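Local coordinates for protein K5 lyase (Enterobacteria phage k1-5, PDB 2X3H) that cleaves, by elimination, the glycosaminoglycan-like K5 capsular polysaccharide of Escherichia coli, probably as part of a trimeric phage tail spike, at residues H263-N267 and I280-A285; T349-A353 and V366-A372; N361-F367 and R384-K390; R395-L399 and L425-I429. All blocks are in the same frame, centred on the assembly; numbering follows the deposited sequence.

Contact 1 of 4, residues H263-N267 and I280-A285; sequences HVTYN and IKGVMA
Val264 and Val283 lie antiparallel, flank against flank, in the interior of the parallel beta-helix between successive coils, with CG1 of Val264 3.8 Å from CG1 of Val283. The other methyl of Val264, CG2, sits 3.6 Å from CB of Ala285. This valine therefore straddles two residues of strand 280-285: CG1 lies anti to the backbone N (chi1 -178°) and CG2 beside it. Thr265 adds a methyl contact, its CG2 meeting CG2 of Val283 tip to tip at 4.0 Å. The mixed contact is at the far end, where CD1 of Ile280 approaches the Asn267 amide, 3.8 Å from ND2. That nitrogen donates to the backbone O of Ala295, so the isoleucine methyl merely packs against a group already held elsewhere. A kink at Gly282 lies between Ile280 and Val283, which both pack on 263-267. The chain turns a corner at Val264 and Thr265 between two faces of the helix. Val293 of strand 293-294 packs on Thr265 and Val283, strand 252-259 brings Val256 to Val264 and Val253 to Ile280, and strand 302-309 covers Ile280 and Ala285 through Ile303 and Val308.

Contact 2 of 4, residues T349-A353 and V366-A372; sequences TATIA and VFPSYSA
Ile352 faces Val366 across the interior, the two side chains overlapping along their flanks as they point opposite ways. With CG1 anti to the backbone N (chi1 -166°), the isoleucine extends its delta carbon over the backbone of 366-368, and CD1 lies 3.4 Å from the carbonyl O of Phe367. The same methyl is 3.8 Å from CB of Val366 and 4.2 Å from CB of Pro368, while CG2 of Ile352 fills the flank against CG2 of Val366 at 3.9 Å. Ile352 stands at a corner of the chain, its psi of -31° breaking the extended run of 349-351. Such corners separate the faces of a parallel beta-helix, and here one side chain pointing inward from the corner packs on a strand of the next coil, with Val333 and Met335 of strand 329-336 also against it. Beyond Pro368 the second segment leaves its strand through two successive inverse gamma turns, centred on Pro368 and Ser369, and this brings Tyr370 back against 349-353. Its ring lies oblique to the methyl of Ala350, with CE1 3.6 Å from CB. The phenolic OH passes 3.8 Å from CB of Ile352 and is hydrogen-bonded to the carbonyl of Gly374, which fixes the reach of the ring. In-plane at the ring's edge is the backbone N of Ala372. The methyl of Ala372 meets the same CB of Ala350 at 3.7 Å, beside the ring.

Contact 3 of 4, residues N361-F367 and R384-K390; sequences NNYASVF and RNFVEVK
Tyr363 and Phe386 point the same way from paired parallel strands, side by side, with CD1 of Tyr363 3.6 Å from CD2 of Phe386. Their planes stand at 62°, so this is an oblique aromatic pair in which Phe386 CD2 meets the edge of the tyrosine ring. The tyrosine OH gives a short hydrogen bond, 2.6 Å, to OE1 of Glu388, entering at the lone pair turned away from the other carboxylate oxygen; with CG of Tyr363 anti to its own N (chi1 171°), the ring swings across to the neighbouring strand. On the opposite face of the pair, the side chains of Val366 and Val387 meet at about a right angle, CG2 of Val366 3.9 Å from CG1 of Val387 and 4.0 Å from CG2 of Val389. Before the strands begin, the amides of Asn362 and Asn385 lie side by side and almost coplanar, 4° apart, as in the aligned asparagines of parallel beta-helices. At the far end, CB of Lys390 comes 3.3 Å from CE2 of Phe367.

Five backbone hydrogen bonds hold these groups in step, from Phe386 N to Asn362 O through Lys390 N to Val366 O. Farther out, Asn362 OD1 accepts from Asn328 N and its ND2 donates to Gly325 O, and Ser365 OG is bonded to Asn332 N. Tyr363 meets Phe367 of the third subunit edge-to-face, and Lys390 of that chain packs on both aromatics. Strand 329-336 flanks 363-367 and strand 419-422 flanks 386-389, while Phe355 of strand 349-355 and Ile376 of strand 376-378 cover the valine face.

Contact 4 of 4, residues R395-L399 and L425-I429; sequences RNDLL and LGQYI
The irregular segment 395-399 passes alongside 425-429, the backbones coming nearest at Asn396 and Leu425, with CA atoms 6.5 Å apart. Leu425 lies mainly against the peptides of 395-397: its CD2 is 3.6 Å from the O of Asn396, and its CD1 3.7 Å from Asp397 N, a buried nitrogen that has no partner in the model. CD1 of Leu425 also meets CD2 of Leu398 at 4.2 Å. Gln427 uses both ends of its amide. OE1 accepts from Leu398 N, nearly straight at 177° and 2.9 Å, and NE2 donates to Asp397 OD1 at 3.0 Å. That OD1 also takes Leu399 N at 2.8 Å, forming an Asx turn; the two donors come from opposite faces of the carboxylate. Gly426 and Gln427 form a G1 beta bulge opposite Ala422, where the chain turns from strand 419-422 into its antiparallel partner 427-429. The chain extended from CB (chi1 -173°) carries the Gln427 amide to the loop. Farther along, Leu399 and Ile429 meet tip to tip, CD2 of Leu399 to CD1 of Ile429 at 3.9 Å. Asp397 OD2 forms a salt bridge with Arg435 of the second subunit, whose Glu437 receives a hydrogen bond from Gln427 NE2.

How the contacts relate
Contacts 1 to 3 are buried and lie along the parallel beta-helix; contact 4 lies farther out, partly buried, and has the widest meeting with the second subunit, which all four touch and which pairs with 427-429. Contacts 1 and 2 both pack a corner of the coil against a strand through apolar side chains, about 17 Å apart between centres. Contact 3 is a true strand pair, bonded along its backbone, and shares Val366 and Phe367 with contact 2 on strand 363-369. Contact 4 mixes a glutamine amide bonded to the loop with leucine and isoleucine packing. Arg395 ties it back to contact 2, bonding the carbonyls of Pro368 and Ala372, while Leu398 packs on Val389 of contact 3.

Contact 1 of 4, residues H263-N267 and I280-A285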
loop_
_atom_site.group_PDB
_atom_site.type_symbol
_atom_site.label_atom_id
_atom_site.label_comp_id
_atom_site.label_asym_id
_atom_site.label_seq_id
_atom_site.Cartn_x
_atom_site.Cartn_y
_atom_site.Cartn_z
ATOM N N HIS A 263 -18.975 12.057 -3.735
ATOM C CA HIS A 263 -17.629 11.763 -3.234
ATOM C C HIS A 263 -17.750 10.394 -2.560
ATOM O O HIS A 263 -18.849 10.019 -2.116
ATOM C CB HIS A 263 -17.207 12.772 -2.156
ATOM C CG HIS A 263 -17.472 14.214 -2.497
ATOM N ND1 HIS A 263 -16.738 14.916 -3.432
ATOM C CD2 HIS A 263 -18.355 15.099 -1.974
ATOM C CE1 HIS A 263 -17.169 16.164 -3.484
ATOM N NE2 HIS A 263 -18.154 16.298 -2.613
ATOM N N VAL A 264 -16.661 9.624 -2.505
ATOM C CA VAL A 264 -16.730 8.333 -1.819
ATOM C C VAL A 264 -16.343 8.416 -0.341
ATOM O O VAL A 264 -17.146 8.052 0.517
ATOM C CB VAL A 264 -15.976 7.204 -2.568
ATOM C CG1 VAL A 264 -16.128 5.872 -1.812
ATOM C CG2 VAL A 264 -16.551 7.066 -3.951
ATOM N N THR A 265 -15.129 8.893 -0.046
ATOM C CA THR A 265 -14.781 9.257 1.335
ATOM C C THR A 265 -14.580 10.766 1.430
ATOM O O THR A 265 -14.106 11.409 0.480
ATOM C CB THR A 265 -13.549 8.503 1.869
ATOM O OG1 THR A 265 -12.372 8.944 1.191
ATOM C CG2 THR A 265 -13.715 7.000 1.696
ATOM N N TYR A 266 -14.962 11.328 2.576
ATOM C CA TYR A 266 -15.007 12.774 2.742
ATOM C C TYR A 266 -14.523 13.126 4.145
ATOM O O TYR A 266 -15.032 12.580 5.124
ATOM C CB TYR A 266 -16.461 13.254 2.552
ATOM C CG TYR A 266 -16.595 14.754 2.407
ATOM C CD1 TYR A 266 -16.672 15.580 3.528
ATOM C CD2 TYR A 266 -16.631 15.349 1.148
ATOM C CE1 TYR A 266 -16.788 16.962 3.402
ATOM C CE2 TYR A 266 -16.752 16.724 1.008
ATOM C CZ TYR A 266 -16.827 17.528 2.138
ATOM O OH TYR A 266 -16.940 18.901 1.995
ATOM N N ASN A 267 -13.527 14.011 4.240
ATOM C CA ASN A 267 -13.104 14.537 5.538
ATOM C C ASN A 267 -13.570 15.978 5.664
ATOM O O ASN A 267 -13.108 16.846 4.924
ATOM C CB ASN A 267 -11.580 14.494 5.666
ATOM C CG ASN A 267 -11.064 13.095 5.863
ATOM O OD1 ASN A 267 -11.817 12.193 6.220
ATOM N ND2 ASN A 267 -9.765 12.895 5.622
ATOM N N ILE A 280 -6.904 5.776 5.835
ATOM C CA ILE A 280 -8.031 5.490 4.937
ATOM C C ILE A 280 -7.457 4.639 3.818
ATOM O O ILE A 280 -6.592 5.097 3.076
ATOM C CB ILE A 280 -8.652 6.787 4.384
ATOM C CG1 ILE A 280 -9.244 7.611 5.537
ATOM C CG2 ILE A 280 -9.714 6.470 3.305
ATOM C CD1 ILE A 280 -9.411 9.092 5.193
ATOM N N LYS A 281 -7.898 3.391 3.724
ATOM C CA LYS A 281 -7.215 2.446 2.832
ATOM C C LYS A 281 -8.163 1.510 2.075
ATOM O O LYS A 281 -9.020 0.842 2.662
ATOM C CB LYS A 281 -6.169 1.650 3.612
ATOM C CG LYS A 281 -6.735 0.876 4.781
ATOM C CD LYS A 281 -5.691 -0.020 5.457
ATOM C CE LYS A 281 -6.261 -1.416 5.700
ATOM N NZ LYS A 281 -5.268 -2.364 6.326
ATOM N N GLY A 282 -7.973 1.433 0.764
ATOM C CA GLY A 282 -8.832 0.593 -0.061
ATOM C C GLY A 282 -10.158 1.274 -0.364
ATOM O O GLY A 282 -11.190 0.914 0.197
ATOM N N VAL A 283 -10.123 2.268 -1.245
ATOM C CA VAL A 283 -11.318 2.987 -1.656
ATOM C C VAL A 283 -11.624 2.648 -3.112
ATOM O O VAL A 283 -10.768 2.807 -3.981
ATOM C CB VAL A 283 -11.126 4.518 -1.504
ATOM C CG1 VAL A 283 -12.366 5.281 -2.005
ATOM C CG2 VAL A 283 -10.772 4.875 -0.034
ATOM N N MET A 284 -12.830 2.143 -3.361
ATOM C CA MET A 284 -13.287 1.836 -4.713
ATOM C C MET A 284 -14.350 2.854 -5.090
ATOM O O MET A 284 -15.454 2.842 -4.526
ATOM C CB MET A 284 -13.894 0.427 -4.759
ATOM C CG MET A 284 -14.657 0.136 -6.039
ATOM S SD MET A 284 -13.596 0.213 -7.499
ATOM C CE MET A 284 -12.455 -1.118 -7.128
ATOM N N ALA A 285 -14.012 3.730 -6.032
ATOM C CA ALA A 285 -14.899 4.793 -6.479
ATOM C C ALA A 285 -15.433 4.450 -7.858
ATOM O O ALA A 285 -14.791 4.715 -8.877
ATOM C CB ALA A 285 -14.165 6.138 -6.487
#

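Contact 2 of 4, residues T349-A353 and V366-A372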
loop_
_atom_site.group_PDB
_atom_site.type_symbol
_atom_site.label_atom_id
_atom_site.label_comp_id
_atom_site.label_asym_id
_atom_site.label_seq_id
_atom_site.Cartn_x
_atom_site.Cartn_y
_atom_site.Cartn_z
ATOM N N THR A 349 -13.434 17.867 -17.444
ATOM C CA THR A 349 -12.034 18.003 -17.063
ATOM C C THR A 349 -11.633 16.880 -16.120
ATOM O O THR A 349 -12.475 16.262 -15.465
ATOM C CB THR A 349 -11.764 19.333 -16.367
ATOM O OG1 THR A 349 -12.564 19.421 -15.184
ATOM C CG2 THR A 349 -12.077 20.488 -17.309
ATOM N N ALA A 350 -10.329 16.627 -16.073
ATOM C CA ALA A 350 -9.751 15.611 -15.204
ATOM C C ALA A 350 -8.671 16.243 -14.330
ATOM O O ALA A 350 -7.889 17.080 -14.792
ATOM C CB ALA A 350 -9.149 14.469 -16.032
ATOM N N THR A 351 -8.632 15.826 -13.067
ATOM C CA THR A 351 -7.582 16.228 -12.140
ATOM C C THR A 351 -7.349 15.067 -11.179
ATOM O O THR A 351 -8.201 14.790 -10.342
ATOM C CB THR A 351 -8.024 17.463 -11.316
ATOM O OG1 THR A 351 -8.342 18.548 -12.198
ATOM C CG2 THR A 351 -6.910 17.911 -10.368
ATOM N N ILE A 352 -6.223 14.360 -11.288
ATOM C CA ILE A 352 -6.020 13.185 -10.425
ATOM C C ILE A 352 -5.653 13.566 -8.984
ATOM O O ILE A 352 -5.989 12.842 -8.032
ATOM C CB ILE A 352 -5.008 12.172 -11.047
ATOM C CG1 ILE A 352 -5.052 10.819 -10.326
ATOM C CG2 ILE A 352 -3.589 12.725 -11.048
ATOM C CD1 ILE A 352 -4.452 9.692 -11.127
ATOM N N ALA A 353 -4.975 14.704 -8.834
ATOM C CA ALA A 353 -4.652 15.227 -7.504
ATOM C C ALA A 353 -4.776 16.745 -7.553
ATOM O O ALA A 353 -4.155 17.395 -8.399
ATOM C CB ALA A 353 -3.231 14.814 -7.099
ATOM N N VAL A 366 0.509 8.769 -8.128
ATOM C CA VAL A 366 -0.665 8.736 -8.991
ATOM C C VAL A 366 -0.431 8.060 -10.340
ATOM O O VAL A 366 0.693 8.058 -10.856
ATOM C CB VAL A 366 -1.206 10.160 -9.229
ATOM C CG1 VAL A 366 -1.554 10.824 -7.877
ATOM C CG2 VAL A 366 -0.204 10.990 -10.001
ATOM N N PHE A 367 -1.525 7.532 -10.893
ATOM C CA PHE A 367 -1.529 6.810 -12.160
ATOM C C PHE A 367 -2.689 7.373 -13.000
ATOM O O PHE A 367 -3.813 6.853 -12.924
ATOM C CB PHE A 367 -1.792 5.314 -11.898
ATOM C CG PHE A 367 -0.744 4.651 -11.050
ATOM C CD1 PHE A 367 -0.846 4.659 -9.665
ATOM C CD2 PHE A 367 0.355 4.033 -11.636
ATOM C CE1 PHE A 367 0.141 4.041 -8.874
ATOM C CE2 PHE A 367 1.325 3.425 -10.875
ATOM C CZ PHE A 367 1.232 3.421 -9.496
ATOM N N PRO A 368 -2.445 8.452 -13.770
ATOM C CA PRO A 368 -3.461 9.054 -14.653
ATOM C C PRO A 368 -3.634 8.228 -15.939
ATOM O O PRO A 368 -3.199 8.630 -17.024
ATOM C CB PRO A 368 -2.895 10.452 -14.935
ATOM C CG PRO A 368 -1.383 10.241 -14.883
ATOM C CD PRO A 368 -1.174 9.213 -13.774
ATOM N N SER A 369 -4.264 7.066 -15.785
ATOM C CA SER A 369 -4.486 6.141 -16.903
ATOM C C SER A 369 -5.704 6.560 -17.726
ATOM O O SER A 369 -6.722 5.854 -17.793
ATOM C CB SER A 369 -4.635 4.718 -16.364
ATOM O OG SER A 369 -3.475 4.363 -15.606
ATOM N N TYR A 370 -5.596 7.733 -18.333
ATOM C CA TYR A 370 -6.677 8.305 -19.121
ATOM C C TYR A 370 -6.110 9.341 -20.090
ATOM O O TYR A 370 -4.979 9.831 -19.907
ATOM C CB TYR A 370 -7.728 8.932 -18.199
ATOM C CG TYR A 370 -7.208 10.017 -17.268
ATOM C CD1 TYR A 370 -6.933 11.297 -17.745
ATOM C CD2 TYR A 370 -7.028 9.765 -15.906
ATOM C CE1 TYR A 370 -6.469 12.299 -16.893
ATOM C CE2 TYR A 370 -6.562 10.758 -15.047
ATOM C CZ TYR A 370 -6.288 12.013 -15.538
ATOM O OH TYR A 370 -5.842 13.001 -14.693
ATOM N N SER A 371 -6.891 9.685 -21.107
ATOM C CA SER A 371 -6.406 10.573 -22.174
ATOM C C SER A 371 -6.703 12.067 -21.994
ATOM O O SER A 371 -6.089 12.911 -22.663
ATOM C CB SER A 371 -6.905 10.089 -23.536
ATOM O OG SER A 371 -8.316 10.209 -23.635
ATOM N N ALA A 372 -7.651 12.411 -21.120
ATOM C CA ALA A 372 -7.904 13.825 -20.813
ATOM C C ALA A 372 -6.599 14.530 -20.414
ATOM O O ALA A 372 -5.718 13.919 -19.791
ATOM C CB ALA A 372 -8.952 13.955 -19.700
#

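Contact 3 of 4, residues N361-F367 and R384-K390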
loop_
_atom_site.group_PDB
_atom_site.type_symbol
_atom_site.label_atom_id
_atom_site.label_comp_id
_atom_site.label_asym_id
_atom_site.label_seq_id
_atom_site.Cartn_x
_atom_site.Cartn_y
_atom_site.Cartn_z
ATOM N N ASN A 361 2.983 20.550 1.964
ATOM C CA ASN A 361 3.764 19.452 2.494
ATOM C C ASN A 361 3.087 18.096 2.346
ATOM O O ASN A 361 3.330 17.183 3.149
ATOM C CB ASN A 361 4.169 19.733 3.952
ATOM C CG ASN A 361 5.203 20.859 4.064
ATOM O OD1 ASN A 361 6.395 20.652 3.788
ATOM N ND2 ASN A 361 4.747 22.056 4.463
ATOM N N ASN A 362 2.243 17.971 1.320
ATOM C CA ASN A 362 1.575 16.695 1.025
ATOM C C ASN A 362 2.350 15.874 0.009
ATOM O O ASN A 362 3.196 16.405 -0.707
ATOM C CB ASN A 362 0.163 16.943 0.500
ATOM C CG ASN A 362 -0.695 17.710 1.488
ATOM O OD1 ASN A 362 -1.126 17.150 2.510
ATOM N ND2 ASN A 362 -0.975 18.975 1.185
ATOM N N TYR A 363 2.056 14.579 -0.030
ATOM C CA TYR A 363 2.661 13.665 -1.012
ATOM C C TYR A 363 1.532 12.957 -1.750
ATOM O O TYR A 363 0.561 12.547 -1.112
ATOM C CB TYR A 363 3.518 12.602 -0.299
ATOM C CG TYR A 363 3.991 11.490 -1.214
ATOM C CD1 TYR A 363 5.173 11.621 -1.926
ATOM C CD2 TYR A 363 3.266 10.318 -1.356
ATOM C CE1 TYR A 363 5.618 10.614 -2.790
ATOM C CE2 TYR A 363 3.711 9.285 -2.193
ATOM C CZ TYR A 363 4.883 9.445 -2.910
ATOM O OH TYR A 363 5.294 8.433 -3.755
ATOM N N ALA A 364 1.659 12.769 -3.068
ATOM C CA ALA A 364 0.695 11.917 -3.791
ATOM C C ALA A 364 1.426 11.067 -4.807
ATOM O O ALA A 364 2.278 11.580 -5.533
ATOM C CB ALA A 364 -0.358 12.782 -4.499
ATOM N N SER A 365 1.090 9.785 -4.877
ATOM C CA SER A 365 1.593 8.938 -5.973
ATOM C C SER A 365 0.408 8.517 -6.825
ATOM O O SER A 365 -0.576 7.980 -6.311
ATOM C CB SER A 365 2.382 7.736 -5.446
ATOM O OG SER A 365 1.609 6.939 -4.563
ATOM N N VAL A 366 0.509 8.769 -8.128
ATOM C CA VAL A 366 -0.665 8.736 -8.991
ATOM C C VAL A 366 -0.431 8.060 -10.340
ATOM O O VAL A 366 0.693 8.058 -10.856
ATOM C CB VAL A 366 -1.206 10.160 -9.229
ATOM C CG1 VAL A 366 -1.554 10.824 -7.877
ATOM C CG2 VAL A 366 -0.204 10.990 -10.001
ATOM N N PHE A 367 -1.525 7.532 -10.893
ATOM C CA PHE A 367 -1.529 6.810 -12.160
ATOM C C PHE A 367 -2.689 7.373 -13.000
ATOM O O PHE A 367 -3.813 6.853 -12.924
ATOM C CB PHE A 367 -1.792 5.314 -11.898
ATOM C CG PHE A 367 -0.744 4.651 -11.050
ATOM C CD1 PHE A 367 -0.846 4.659 -9.665
ATOM C CD2 PHE A 367 0.355 4.033 -11.636
ATOM C CE1 PHE A 367 0.141 4.041 -8.874
ATOM C CE2 PHE A 367 1.325 3.425 -10.875
ATOM C CZ PHE A 367 1.232 3.421 -9.496
ATOM N N ARG A 384 5.234 23.055 -1.269
ATOM C CA ARG A 384 5.940 21.862 -0.772
ATOM C C ARG A 384 5.157 20.559 -0.978
ATOM O O ARG A 384 5.316 19.608 -0.217
ATOM C CB ARG A 384 6.358 22.041 0.702
ATOM C CG ARG A 384 7.387 23.147 0.917
ATOM C CD ARG A 384 7.966 23.044 2.329
ATOM N NE ARG A 384 8.998 22.020 2.302
ATOM C CZ ARG A 384 9.593 21.452 3.325
ATOM N NH1 ARG A 384 9.221 21.726 4.577
ATOM N NH2 ARG A 384 10.553 20.564 3.086
ATOM N N ASN A 385 4.314 20.515 -2.011
ATOM C CA ASN A 385 3.631 19.258 -2.377
ATOM C C ASN A 385 4.429 18.490 -3.430
ATOM O O ASN A 385 4.856 19.074 -4.423
ATOM C CB ASN A 385 2.220 19.549 -2.891
ATOM C CG ASN A 385 1.418 20.392 -1.920
ATOM O OD1 ASN A 385 1.144 21.584 -2.177
ATOM N ND2 ASN A 385 1.043 19.792 -0.789
ATOM N N PHE A 386 4.644 17.193 -3.192
ATOM C CA PHE A 386 5.446 16.345 -4.074
ATOM C C PHE A 386 4.547 15.293 -4.694
ATOM O O PHE A 386 3.893 14.525 -3.970
ATOM C CB PHE A 386 6.581 15.688 -3.273
ATOM C CG PHE A 386 7.394 14.687 -4.040
ATOM C CD1 PHE A 386 7.762 14.917 -5.363
ATOM C CD2 PHE A 386 7.828 13.526 -3.410
ATOM C CE1 PHE A 386 8.530 13.974 -6.054
ATOM C CE2 PHE A 386 8.605 12.596 -4.096
ATOM C CZ PHE A 386 8.944 12.827 -5.424
ATOM N N VAL A 387 4.481 15.293 -6.028
ATOM C CA VAL A 387 3.649 14.331 -6.753
ATOM C C VAL A 387 4.561 13.413 -7.556
ATOM O O VAL A 387 5.383 13.892 -8.346
ATOM C CB VAL A 387 2.638 15.017 -7.711
ATOM C CG1 VAL A 387 1.949 13.981 -8.593
ATOM C CG2 VAL A 387 1.604 15.810 -6.918
ATOM N N GLU A 388 4.421 12.105 -7.346
ATOM C CA GLU A 388 5.073 11.122 -8.202
ATOM C C GLU A 388 4.055 10.513 -9.139
ATOM O O GLU A 388 3.156 9.800 -8.705
ATOM C CB GLU A 388 5.729 10.014 -7.374
ATOM C CG GLU A 388 6.908 10.491 -6.575
ATOM C CD GLU A 388 7.795 9.336 -6.185
ATOM O OE1 GLU A 388 7.448 8.616 -5.225
ATOM O OE2 GLU A 388 8.827 9.139 -6.869
ATOM N N VAL A 389 4.198 10.830 -10.425
ATOM C CA VAL A 389 3.391 10.232 -11.478
ATOM C C VAL A 389 4.054 8.897 -11.800
ATOM O O VAL A 389 5.026 8.849 -12.557
ATOM C CB VAL A 389 3.322 11.165 -12.704
ATOM C CG1 VAL A 389 2.520 10.531 -13.843
ATOM C CG2 VAL A 389 2.718 12.516 -12.309
ATOM N N LYS A 390 3.551 7.824 -11.190
ATOM C CA LYS A 390 4.233 6.522 -11.233
ATOM C C LYS A 390 4.104 5.825 -12.586
ATOM O O LYS A 390 4.986 5.063 -12.982
ATOM C CB LYS A 390 3.751 5.603 -10.112
ATOM C CG LYS A 390 4.029 6.127 -8.701
ATOM C CD LYS A 390 5.346 5.631 -8.132
ATOM C CE LYS A 390 6.523 6.346 -8.753
ATOM N NZ LYS A 390 7.094 5.580 -9.904
#

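Contact 4 of 4, residues R395-L399 and L425-I429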
loop_
_atom_site.group_PDB
_atom_site.type_symbol
_atom_site.label_atom_id
_atom_site.label_comp_id
_atom_site.label_asym_id
_atom_site.label_seq_id
_atom_site.Cartn_x
_atom_site.Cartn_y
_atom_site.Cartn_z
ATOM N N ARG A 395 1.095 9.487 -22.008
ATOM C CA ARG A 395 1.889 10.710 -22.154
ATOM C C ARG A 395 3.380 10.376 -22.261
ATOM O O ARG A 395 3.868 9.468 -21.592
ATOM C CB ARG A 395 1.660 11.649 -20.972
ATOM C CG ARG A 395 0.212 12.045 -20.813
ATOM C CD ARG A 395 -0.054 12.713 -19.466
ATOM N NE ARG A 395 -1.490 12.896 -19.292
ATOM C CZ ARG A 395 -2.336 11.948 -18.886
ATOM N NH1 ARG A 395 -1.897 10.726 -18.584
ATOM N NH2 ARG A 395 -3.640 12.234 -18.780
ATOM N N ASN A 396 4.088 11.133 -23.096
ATOM C CA ASN A 396 5.540 10.966 -23.278
ATOM C C ASN A 396 6.358 12.087 -22.623
ATOM O O ASN A 396 7.587 12.003 -22.557
ATOM C CB ASN A 396 5.898 10.915 -24.768
ATOM C CG ASN A 396 5.291 9.721 -25.488
ATOM O OD1 ASN A 396 5.191 8.634 -24.939
ATOM N ND2 ASN A 396 4.896 9.927 -26.733
ATOM N N ASP A 397 5.675 13.118 -22.128
ATOM C CA ASP A 397 6.331 14.322 -21.607
ATOM C C ASP A 397 5.281 15.088 -20.815
ATOM O O ASP A 397 4.231 15.433 -21.353
ATOM C CB ASP A 397 6.818 15.156 -22.809
ATOM C CG ASP A 397 7.535 16.456 -22.425
ATOM O OD1 ASP A 397 7.502 16.900 -21.259
ATOM O OD2 ASP A 397 8.123 17.076 -23.354
ATOM N N LEU A 398 5.532 15.334 -19.532
ATOM C CA LEU A 398 4.520 15.999 -18.718
ATOM C C LEU A 398 4.425 17.493 -19.000
ATOM O O LEU A 398 3.564 18.160 -18.445
ATOM C CB LEU A 398 4.752 15.756 -17.226
ATOM C CG LEU A 398 4.544 14.335 -16.685
ATOM C CD1 LEU A 398 4.404 14.385 -15.200
ATOM C CD2 LEU A 398 3.344 13.632 -17.296
ATOM N N LEU A 399 5.289 17.999 -19.881
ATOM C CA LEU A 399 5.353 19.433 -20.157
ATOM C C LEU A 399 4.910 19.810 -21.567
ATOM O O LEU A 399 4.801 20.994 -21.888
ATOM C CB LEU A 399 6.757 19.975 -19.868
ATOM C CG LEU A 399 7.201 19.868 -18.404
ATOM C CD1 LEU A 399 8.637 20.383 -18.272
ATOM C CD2 LEU A 399 6.252 20.638 -17.492
ATOM N N LEU A 425 9.329 8.355 -17.570
ATOM C CA LEU A 425 9.722 9.310 -18.608
ATOM C C LEU A 425 11.105 9.896 -18.350
ATOM O O LEU A 425 11.561 10.771 -19.098
ATOM C CB LEU A 425 8.720 10.470 -18.641
ATOM C CG LEU A 425 7.262 10.081 -18.938
ATOM C CD1 LEU A 425 6.364 11.322 -19.004
ATOM C CD2 LEU A 425 7.140 9.241 -20.233
ATOM N N GLY A 426 11.727 9.499 -17.246
ATOM C CA GLY A 426 13.011 10.077 -16.867
ATOM C C GLY A 426 12.924 11.564 -16.562
ATOM O O GLY A 426 13.912 12.278 -16.712
ATOM N N GLN A 427 11.756 12.028 -16.097
ATOM C CA GLN A 427 11.465 13.467 -16.033
ATOM C C GLN A 427 11.287 13.938 -14.600
ATOM O O GLN A 427 10.420 13.436 -13.887
ATOM C CB GLN A 427 10.196 13.778 -16.830
ATOM C CG GLN A 427 9.892 15.241 -16.961
ATOM C CD GLN A 427 8.880 15.507 -18.049
ATOM O OE1 GLN A 427 8.038 14.654 -18.348
ATOM N NE2 GLN A 427 8.954 16.690 -18.650
ATOM N N TYR A 428 12.108 14.912 -14.200
ATOM C CA TYR A 428 12.136 15.421 -12.823
ATOM C C TYR A 428 11.928 16.928 -12.854
ATOM O O TYR A 428 12.770 17.663 -13.394
ATOM C CB TYR A 428 13.467 15.025 -12.149
ATOM C CG TYR A 428 13.657 13.526 -12.194
ATOM C CD1 TYR A 428 13.040 12.698 -11.261
ATOM C CD2 TYR A 428 14.407 12.933 -13.212
ATOM C CE1 TYR A 428 13.170 11.320 -11.324
ATOM C CE2 TYR A 428 14.550 11.546 -13.283
ATOM C CZ TYR A 428 13.931 10.745 -12.342
ATOM O OH TYR A 428 14.061 9.359 -12.381
ATOM N N ILE A 429 10.785 17.384 -12.330
ATOM C CA ILE A 429 10.385 18.791 -12.459
ATOM C C ILE A 429 10.302 19.460 -11.096
ATOM O O ILE A 429 9.312 19.311 -10.373
ATOM C CB ILE A 429 9.031 18.963 -13.219
ATOM C CG1 ILE A 429 9.032 18.120 -14.502
ATOM C CG2 ILE A 429 8.787 20.436 -13.541
ATOM C CD1 ILE A 429 7.643 17.886 -15.091
#